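Local coordinates for protein pectate lyase 47 (Bacillus sp. TS-47, PDB 1VBL) that probably cleaves pectate, the polygalacturonate of plant cell walls, by calcium-dependent beta-elimination as a secreted, thermostable polysaccharide lyase of family 1, at residues 269-274 against 291-296. Numbering follows the deposited sequence.
Sequences HLRVTL and FGQVHI
V294 and L274 meet on the apolar face of two parallel strands, where CD1 of L274 presses against CG1 of V294 at 3.4 Å, closer than methyl groups usually come. CG1 stands anti to the backbone N of V294 (chi1 178°), which also sets it 3.4 Å from V272 O, while CG2 faces L270 O at 3.7 Å. I296 continues the row, its CG1 4.3 Å from L274 CD1. With both methyls of V294 removed, an alanine here is likely to leave a gap beside L274 CD1, V272 O and L270 O. Where 269-271 and 291-292 run as loop, L270 CD1 approaches the F291 ring at its edge, and the CA of G292 lies 3.4 Å from L270 O in a CA-H...O contact; the lack of a side chain there lets this oxygen come so close.

Between the strands the backbone bonds are those of a parallel ladder: H295 N donates to V272 O (2.9 Å), and H295 O accepts from L274 N along a nearly straight line (2.8 Å, 168° at the hydrogen). On the other face the T273 side chain runs alongside that of H295, OG1 3.9 Å from H295 CB. A water in the plane of the imidazole joins T273 OG1 to H295 ND1, while W14 N and Q326 OE1 bind OG1 and NE2 respectively. A second water bridges H269 O and Q293 N, and the R271 guanidinium turns to a salt bridge with D239 and a cation-pi contact with W14.

Such stacking of successive parallel strands builds the right-handed beta-helix of family 1 pectate lyases. Strand 272-280 is flanked here by strands 239-251 and 293-303, and the latter pairs in turn with 322-332; I243 and I323 extend the apolar row in the two directions.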
loop_
_atom_site.group_PDB
_atom_site.type_symbol
_atom_site.label_atom_id
_atom_site.label_comp_id
_atom_site.label_asym_id
_atom_site.label_seq_id
_atom_site.Cartn_x
_atom_site.Cartn_y
_atom_site.Cartn_z
ATOM N N HIS A 269 -7.269 -9.781 -14.080
ATOM C CA HIS A 269 -5.965 -9.336 -13.597
ATOM C C HIS A 269 -5.985 -9.154 -12.088
ATOM O O HIS A 269 -6.791 -9.767 -11.394
ATOM C CB HIS A 269 -5.579 -8.021 -14.271
ATOM C CG HIS A 269 -5.413 -8.136 -15.751
ATOM N ND1 HIS A 269 -4.394 -8.862 -16.330
ATOM C CD2 HIS A 269 -6.153 -7.644 -16.772
ATOM C CE1 HIS A 269 -4.514 -8.811 -17.645
ATOM N NE2 HIS A 269 -5.572 -8.078 -17.938
ATOM N N LEU A 270 -5.093 -8.305 -11.587
ATOM C CA LEU A 270 -5.005 -8.038 -10.158
ATOM C C LEU A 270 -4.808 -9.314 -9.342
ATOM O O LEU A 270 -5.342 -9.454 -8.242
ATOM C CB LEU A 270 -6.254 -7.290 -9.688
ATOM C CG LEU A 270 -6.439 -5.915 -10.348
ATOM C CD1 LEU A 270 -7.725 -5.268 -9.849
ATOM C CD2 LEU A 270 -5.241 -5.030 -10.036
ATOM N N ARG A 271 -4.036 -10.244 -9.892
ATOM C CA ARG A 271 -3.739 -11.489 -9.198
ATOM C C ARG A 271 -2.581 -11.192 -8.254
ATOM O O ARG A 271 -1.444 -10.989 -8.677
ATOM C CB ARG A 271 -3.390 -12.578 -10.213
ATOM C CG ARG A 271 -4.641 -13.112 -10.909
ATOM C CD ARG A 271 -4.342 -14.029 -12.084
ATOM N NE ARG A 271 -3.897 -13.290 -13.263
ATOM C CZ ARG A 271 -3.909 -13.786 -14.496
ATOM N NH1 ARG A 271 -4.350 -15.018 -14.705
ATOM N NH2 ARG A 271 -3.470 -13.057 -15.515
ATOM N N VAL A 272 -2.896 -11.151 -6.964
ATOM C CA VAL A 272 -1.919 -10.820 -5.941
ATOM C C VAL A 272 -1.923 -11.822 -4.795
ATOM O O VAL A 272 -2.960 -12.382 -4.450
ATOM C CB VAL A 272 -2.228 -9.415 -5.338
ATOM C CG1 VAL A 272 -1.125 -8.998 -4.367
ATOM C CG2 VAL A 272 -2.388 -8.387 -6.452
ATOM N N THR A 273 -0.750 -12.042 -4.217
ATOM C CA THR A 273 -0.598 -12.933 -3.073
ATOM C C THR A 273 0.000 -12.099 -1.954
ATOM O O THR A 273 0.992 -11.394 -2.160
ATOM C CB THR A 273 0.379 -14.093 -3.352
ATOM O OG1 THR A 273 -0.143 -14.926 -4.388
ATOM C CG2 THR A 273 0.582 -14.932 -2.092
ATOM N N LEU A 274 -0.616 -12.168 -0.779
ATOM C CA LEU A 274 -0.131 -11.445 0.386
ATOM C C LEU A 274 0.019 -12.459 1.504
ATOM O O LEU A 274 -0.965 -13.068 1.937
ATOM C CB LEU A 274 -1.122 -10.367 0.825
ATOM C CG LEU A 274 -1.529 -9.315 -0.208
ATOM C CD1 LEU A 274 -2.728 -9.819 -0.992
ATOM C CD2 LEU A 274 -1.877 -8.007 0.503
ATOM N N PHE A 291 -11.923 -7.729 -8.547
ATOM C CA PHE A 291 -11.664 -8.527 -9.755
ATOM C C PHE A 291 -10.678 -9.672 -9.757
ATOM O O PHE A 291 -10.926 -10.661 -10.431
ATOM C CB PHE A 291 -11.253 -7.605 -10.902
ATOM C CG PHE A 291 -12.247 -6.533 -11.182
ATOM C CD1 PHE A 291 -13.435 -6.819 -11.850
ATOM C CD2 PHE A 291 -12.025 -5.249 -10.719
ATOM C CE1 PHE A 291 -14.382 -5.832 -12.046
ATOM C CE2 PHE A 291 -12.957 -4.260 -10.908
ATOM C CZ PHE A 291 -14.142 -4.546 -11.571
ATOM N N GLY A 292 -9.631 -9.327 -8.648
ATOM C CA GLY A 292 -8.596 -10.333 -8.591
ATOM C C GLY A 292 -8.688 -11.567 -7.736
ATOM O O GLY A 292 -9.368 -11.600 -6.713
ATOM N N GLN A 293 -7.983 -12.590 -8.202
ATOM C CA GLN A 293 -7.857 -13.841 -7.485
ATOM C C GLN A 293 -6.695 -13.483 -6.571
ATOM O O GLN A 293 -5.529 -13.508 -6.972
ATOM C CB GLN A 293 -7.493 -14.971 -8.444
ATOM C CG GLN A 293 -8.695 -15.407 -9.276
ATOM C CD GLN A 293 -8.399 -16.550 -10.228
ATOM O OE1 GLN A 293 -9.320 -17.181 -10.749
ATOM N NE2 GLN A 293 -7.124 -16.818 -10.470
ATOM N N VAL A 294 -7.044 -13.094 -5.350
ATOM C CA VAL A 294 -6.068 -12.679 -4.362
ATOM C C VAL A 294 -5.942 -13.725 -3.261
ATOM O O VAL A 294 -6.923 -14.077 -2.603
ATOM C CB VAL A 294 -6.471 -11.318 -3.749
ATOM C CG1 VAL A 294 -5.465 -10.912 -2.685
ATOM C CG2 VAL A 294 -6.538 -10.250 -4.849
ATOM N N HIS A 295 -4.721 -14.217 -3.084
ATOM C CA HIS A 295 -4.418 -15.231 -2.081
ATOM C C HIS A 295 -3.886 -14.530 -0.835
ATOM O O HIS A 295 -2.843 -13.869 -0.874
ATOM C CB HIS A 295 -3.367 -16.204 -2.622
ATOM C CG HIS A 295 -3.228 -17.460 -1.814
ATOM N ND1 HIS A 295 -2.162 -18.321 -1.959
ATOM C CD2 HIS A 295 -4.038 -18.017 -0.884
ATOM C CE1 HIS A 295 -2.321 -19.356 -1.153
ATOM N NE2 HIS A 295 -3.453 -19.198 -0.491
ATOM N N ILE A 296 -4.611 -14.683 0.267
ATOM C CA ILE A 296 -4.250 -14.055 1.533
ATOM C C ILE A 296 -4.002 -15.142 2.568
ATOM O O ILE A 296 -4.947 -15.793 3.012
ATOM C CB ILE A 296 -5.407 -13.159 2.030
ATOM C CG1 ILE A 296 -5.747 -12.118 0.956
ATOM C CG2 ILE A 296 -5.040 -12.504 3.352
ATOM C CD1 ILE A 296 -6.922 -11.228 1.326
HETATM O O HOH W 1 -7.915 -12.314 -11.421
HETATM O O HOH W 2 -0.439 -17.582 -4.000
#